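Long-range contacts in cycloalternan-forming enzyme (Listeria monocytogenes serovar 1/2a, PDB 5F7U), which belongs to glycosyl hydrolase family 31 and combines a TIM-barrel domain with several beta-rich domains, including a family 6 carbohydrate-binding module: residues A[761-766]-A[781-786]; A[736-741]-A[757-762]. The protein carries 1 engineered substitution. All coordinates share one frame; numbering follows the deposited sequence. Where two conformers were deposited one is given.

Contact 1 of 2, residues A[761-766]-A[781-786]; sequences VYLPEG and ETISYY. With GLC (alpha-D-glucopyranose), chain B; GLC (alpha-D-glucopyranose), chain C.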
# COMPACT_ATOMS: atom_id res chain seq x y z
N VAL A 761 20.00 7.17 4.73
CA VAL A 761 19.44 6.11 3.88
C VAL A 761 20.08 4.80 4.28
O VAL A 761 21.31 4.66 4.20
CB VAL A 761 19.71 6.34 2.37
CG1 VAL A 761 18.98 5.27 1.54
CG2 VAL A 761 19.28 7.73 1.93
N TYR A 762 19.28 3.83 4.71
CA TYR A 762 19.87 2.53 5.02
C TYR A 762 20.01 1.74 3.71
O TYR A 762 19.01 1.56 2.98
CB TYR A 762 19.06 1.71 6.06
CG TYR A 762 19.71 0.33 6.17
CD1 TYR A 762 20.98 0.19 6.75
CD2 TYR A 762 19.12 -0.79 5.58
CE1 TYR A 762 21.62 -1.03 6.79
CE2 TYR A 762 19.74 -2.04 5.62
CZ TYR A 762 21.00 -2.15 6.21
OH TYR A 762 21.65 -3.36 6.25
N LEU A 763 21.24 1.30 3.40
CA LEU A 763 21.48 0.50 2.22
C LEU A 763 21.72 -0.95 2.60
O LEU A 763 22.71 -1.24 3.27
CB LEU A 763 22.68 1.03 1.42
CG LEU A 763 22.56 2.48 0.93
CD1 LEU A 763 23.87 2.87 0.26
CD2 LEU A 763 21.37 2.67 -0.02
N PRO A 764 20.83 -1.85 2.18
CA PRO A 764 21.08 -3.28 2.40
C PRO A 764 22.31 -3.76 1.65
O PRO A 764 22.83 -3.06 0.78
CB PRO A 764 19.84 -3.96 1.81
CG PRO A 764 18.79 -2.90 1.82
CD PRO A 764 19.55 -1.64 1.47
N GLU A 765 22.79 -4.96 2.00
CA GLU A 765 24.03 -5.47 1.43
C GLU A 765 23.90 -5.53 -0.10
O GLU A 765 22.83 -5.77 -0.62
CB GLU A 765 24.40 -6.82 2.06
CG GLU A 765 25.77 -6.73 2.73
CD GLU A 765 25.97 -7.68 3.90
OE1 GLU A 765 26.20 -8.88 3.66
OE2 GLU A 765 25.94 -7.20 5.07
N GLY A 766 24.99 -5.25 -0.81
CA GLY A 766 25.01 -5.20 -2.28
C GLY A 766 25.36 -3.79 -2.71
O GLY A 766 25.52 -2.93 -1.88
N GLU A 781 25.26 -0.42 5.36
CA GLU A 781 25.40 0.68 6.32
C GLU A 781 24.36 1.75 6.02
O GLU A 781 23.74 1.72 4.96
CB GLU A 781 26.80 1.30 6.27
CG GLU A 781 27.17 1.96 4.95
CD GLU A 781 28.59 2.52 4.97
OE1 GLU A 781 29.06 2.84 6.06
OE2 GLU A 781 29.24 2.62 3.89
N THR A 782 24.20 2.68 6.95
CA THR A 782 23.33 3.83 6.76
C THR A 782 24.24 4.95 6.26
O THR A 782 25.25 5.30 6.92
CB THR A 782 22.65 4.24 8.08
OG1 THR A 782 21.78 3.17 8.52
CG2 THR A 782 21.84 5.54 7.92
N ILE A 783 23.90 5.48 5.10
CA ILE A 783 24.66 6.60 4.54
C ILE A 783 23.95 7.92 4.86
O ILE A 783 22.76 7.91 5.20
CB ILE A 783 24.92 6.46 3.02
CG1 ILE A 783 23.61 6.52 2.20
CG2 ILE A 783 25.74 5.19 2.74
CD1 ILE A 783 23.84 6.78 0.72
N SER A 784 24.69 9.03 4.77
CA SER A 784 24.10 10.37 4.86
C SER A 784 24.12 10.99 3.47
O SER A 784 25.19 11.15 2.88
CB SER A 784 24.87 11.22 5.87
OG SER A 784 24.24 12.47 6.05
N TYR A 785 22.95 11.30 2.95
CA TYR A 785 22.81 11.88 1.62
C TYR A 785 22.36 13.33 1.74
O TYR A 785 21.32 13.61 2.37
CB TYR A 785 21.78 11.07 0.82
CG TYR A 785 21.70 11.31 -0.69
CD1 TYR A 785 21.01 12.40 -1.20
CD2 TYR A 785 22.26 10.40 -1.59
CE1 TYR A 785 20.89 12.61 -2.58
CE2 TYR A 785 22.15 10.58 -2.96
CZ TYR A 785 21.47 11.69 -3.45
OH TYR A 785 21.35 11.88 -4.80
N TYR A 786 23.14 14.26 1.17
CA TYR A 786 22.71 15.65 1.17
C TYR A 786 21.63 15.84 0.11
O TYR A 786 21.87 15.65 -1.09
CB TYR A 786 23.88 16.63 0.93
CG TYR A 786 23.38 18.07 0.82
CD1 TYR A 786 22.91 18.75 1.94
CD2 TYR A 786 23.34 18.72 -0.42
CE1 TYR A 786 22.42 20.06 1.84
CE2 TYR A 786 22.86 20.02 -0.54
CZ TYR A 786 22.41 20.68 0.59
OH TYR A 786 21.96 21.97 0.47
C1 GLC B . 24.66 13.92 -4.25
C2 GLC B . 24.33 13.88 -2.76
C3 GLC B . 25.46 13.15 -2.01
C4 GLC B . 25.73 11.77 -2.64
C5 GLC B . 26.06 11.95 -4.13
C6 GLC B . 26.33 10.66 -4.90
O2 GLC B . 24.20 15.22 -2.27
O3 GLC B . 25.16 13.05 -0.61
O4 GLC B . 26.80 11.10 -1.97
O5 GLC B . 24.94 12.60 -4.75
O6 GLC B . 25.20 9.78 -4.77
C1 GLC C . 27.58 19.39 -1.06
C2 GLC C . 28.52 19.16 -2.27
C3 GLC C . 28.14 17.92 -3.10
C4 GLC C . 28.15 16.75 -2.11
C5 GLC C . 27.14 16.95 -0.97
C6 GLC C . 27.68 16.37 0.35
O1 GLC C . 26.84 20.62 -1.17
O2 GLC C . 28.69 20.34 -3.06
O3 GLC C . 29.03 17.87 -4.26
O4 GLC C . 27.90 15.48 -2.71
O5 GLC C . 26.66 18.31 -0.83
O6 GLC C . 28.07 17.33 1.33
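V761 and I783 form an antiparallel hydrogen-bonded pair, V761 N giving to I783 O and I783 N to V761 O, both at 2.9 Å. L763 N continues the ladder to E781 O, whereas the return bond from E781 N to L763 O is weak. The I783 side chain forks at CB. CG1, set between the backbone N and carbonyl carbon (chi1 65°), packs 3.9 Å from V761 CB; CG2 turns to L763 CD1, and the tip, CD1, meets that same methyl at 3.9 Å. On the other face of this two-stranded sheet, T782 OG1 lies in plane at the edge of the Y762 ring, 3.6 Å from Y762 CD1. Farther along, still paired through K759, strand 781-786 binds glycan. Glucose of chain B lies over one face of the Y785 ring, its C2 3.6 Å above the ring centre, while the Y785 hydroxyl bonds to D770. Y786 N donates to O3 of this sugar, and the sugar O2 donates to Y786 O across 2.6 Å. The strand thus gives its partner backbone bonds and an apolar side chain, I783, beside V761 and L763, and gives the sugar a CH-pi contact joined to hydrogen bonding, as in many carbohydrate sites.

Contact 2 of 2, residues A[736-741]-A[757-762]; sequences LDEQYM and TEKEVY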
# COMPACT_ATOMS: atom_id res chain seq x y z
N LEU A 736 12.10 0.60 9.36
CA LEU A 736 12.25 1.75 8.48
C LEU A 736 10.93 2.16 7.84
O LEU A 736 10.24 1.34 7.24
CB LEU A 736 13.27 1.45 7.38
CG LEU A 736 14.69 1.11 7.88
CD1 LEU A 736 15.52 0.74 6.65
CD2 LEU A 736 15.34 2.25 8.65
N ASP A 737 10.59 3.44 8.00
CA ASP A 737 9.33 3.95 7.46
C ASP A 737 9.50 5.24 6.67
O ASP A 737 8.51 5.90 6.35
CB ASP A 737 8.30 4.11 8.60
CG ASP A 737 8.77 5.03 9.70
OD1 ASP A 737 9.86 5.66 9.58
OD2 ASP A 737 8.08 5.06 10.74
N GLU A 738 10.75 5.59 6.34
CA GLU A 738 11.04 6.80 5.57
C GLU A 738 11.87 6.50 4.33
O GLU A 738 12.52 7.38 3.75
CB GLU A 738 11.68 7.89 6.45
CG GLU A 738 10.88 8.21 7.71
CD GLU A 738 11.42 9.39 8.51
OE1 GLU A 738 12.45 9.99 8.14
OE2 GLU A 738 10.76 9.75 9.52
N GLN A 739 11.82 5.24 3.90
CA GLN A 739 12.38 4.82 2.61
C GLN A 739 11.65 3.56 2.20
O GLN A 739 10.97 2.94 3.03
CB GLN A 739 13.88 4.55 2.71
CG GLN A 739 14.25 3.36 3.61
CD GLN A 739 15.76 3.19 3.71
OE1 GLN A 739 16.43 3.98 4.35
NE2 GLN A 739 16.28 2.16 3.07
N TYR A 740 11.81 3.16 0.95
CA TYR A 740 11.13 1.97 0.46
C TYR A 740 11.69 1.52 -0.86
O TYR A 740 12.46 2.25 -1.51
CB TYR A 740 9.62 2.25 0.29
CG TYR A 740 9.28 3.47 -0.53
CD1 TYR A 740 9.18 3.40 -1.94
CD2 TYR A 740 9.03 4.71 0.10
CE1 TYR A 740 8.84 4.54 -2.69
CE2 TYR A 740 8.69 5.84 -0.65
CZ TYR A 740 8.59 5.75 -2.03
OH TYR A 740 8.24 6.88 -2.77
N MET A 741 11.32 0.31 -1.27
CA MET A 741 11.66 -0.17 -2.61
C MET A 741 10.52 0.17 -3.54
O MET A 741 9.34 0.10 -3.15
CB MET A 741 11.89 -1.69 -2.62
CG MET A 741 13.07 -2.18 -1.79
SD MET A 741 14.66 -1.48 -2.28
CE MET A 741 14.86 -2.09 -3.96
N THR A 757 17.78 18.39 5.49
CA THR A 757 18.57 18.28 4.26
C THR A 757 19.64 17.18 4.32
O THR A 757 20.18 16.79 3.29
CB THR A 757 19.23 19.62 3.87
OG1 THR A 757 20.05 20.06 4.95
CG2 THR A 757 18.18 20.72 3.56
N GLU A 758 19.94 16.66 5.51
CA GLU A 758 20.85 15.51 5.59
C GLU A 758 20.02 14.25 5.82
O GLU A 758 19.55 14.02 6.94
CB GLU A 758 21.92 15.69 6.67
CG GLU A 758 23.04 16.66 6.28
CD GLU A 758 23.96 16.15 5.15
OE1 GLU A 758 24.02 14.91 4.87
OE2 GLU A 758 24.66 16.99 4.52
N LYS A 759 19.83 13.47 4.76
CA LYS A 759 18.91 12.33 4.79
C LYS A 759 19.67 11.03 5.02
O LYS A 759 20.56 10.69 4.24
CB LYS A 759 18.12 12.27 3.47
CG LYS A 759 17.29 11.00 3.23
CD LYS A 759 16.14 10.91 4.23
CE LYS A 759 15.28 9.70 3.87
NZ LYS A 759 14.15 9.50 4.83
N GLU A 760 19.32 10.31 6.09
CA GLU A 760 19.89 8.98 6.33
C GLU A 760 19.21 8.01 5.40
O GLU A 760 17.97 8.04 5.25
CB GLU A 760 19.63 8.54 7.77
CG GLU A 760 20.56 9.18 8.77
CD GLU A 760 20.32 8.70 10.20
OE1 GLU A 760 19.48 7.80 10.45
OE2 GLU A 760 20.96 9.25 11.09
N VAL A 761 20.00 7.17 4.73
CA VAL A 761 19.44 6.11 3.88
C VAL A 761 20.08 4.80 4.28
O VAL A 761 21.31 4.66 4.20
CB VAL A 761 19.71 6.34 2.37
CG1 VAL A 761 18.98 5.27 1.54
CG2 VAL A 761 19.28 7.73 1.93
N TYR A 762 19.28 3.83 4.71
CA TYR A 762 19.87 2.53 5.02
C TYR A 762 20.01 1.74 3.71
O TYR A 762 19.01 1.56 2.98
CB TYR A 762 19.06 1.71 6.06
CG TYR A 762 19.71 0.33 6.17
CD1 TYR A 762 20.98 0.19 6.75
CD2 TYR A 762 19.12 -0.79 5.58
CE1 TYR A 762 21.62 -1.03 6.79
CE2 TYR A 762 19.74 -2.04 5.62
CZ TYR A 762 21.00 -2.15 6.21
OH TYR A 762 21.65 -3.36 6.25
O HOH W 1 13.04 11.93 6.12
O HOH W 2 14.93 8.90 7.49
O HOH W 3 15.56 6.45 5.37
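Q739 lays its side-chain amide against the outer edge of strand 758-763, within the family 31 C-terminal domain, in the manner of a neighbouring beta strand. Y762 turns its backbone N and O to this edge, away from strand 781-786, and the amide meets both: Y762 N gives to Q739 OE1 at 2.9 Å, and Q739 NE2 gives to Y762 O at 2.8 Å. The second bond is nearly straight (172°), and each donor sits in the carbonyl plane on a lone pair. Two bonds made by one flat group fix its rotation. With chi1 at 65°, the extended Q739 chain swings the amide across to the strand. Packing is close here too: L736 CD1 touches Y762 CB at 3.7 Å, the two side chains meeting at about a right angle.

Toward K759 the contact becomes looser and wetter. K759 bends at chi2 (67°) to bring NZ within 2.9 Å of E738 O. The carboxylate of E738 keeps its distance: OE1 lies 3.8 Å from K759 NZ, a long salt bridge, with two waters in the gap that both give to OE1. NZ is surrounded by E738 O, P750 O and these two waters, so its three N-H must be shared among them. Q753 NE2 also bonds to E738 OE1, a further donor to the carboxylate. A third water reaches even the tight end, donating to Q739 OE1 at 2.8 Å and to E760 O at 2.9 Å.

How the contacts relate
The centres of the two contacts lie about 8 Å apart, and strand 758-763 runs through both, with V761 and Y762 common to each. Along the chain, 736-741 comes first, then the shared strand, then 781-786, all within the family 31 C-terminal domain. The two-stranded antiparallel sheet of 758-763 and 781-786 forms contact 1; contact 2 joins the other edge of its first strand to the chain leading into strand 740-742, part of a separate six-stranded sheet. A backbone hydrogen bond from Y785 N to K759 O ties the contacts directly. Strand 758-763 therefore stands between that neighbouring sheet and the strand that supplies S784, Y785 and Y786 to a glycan pocket.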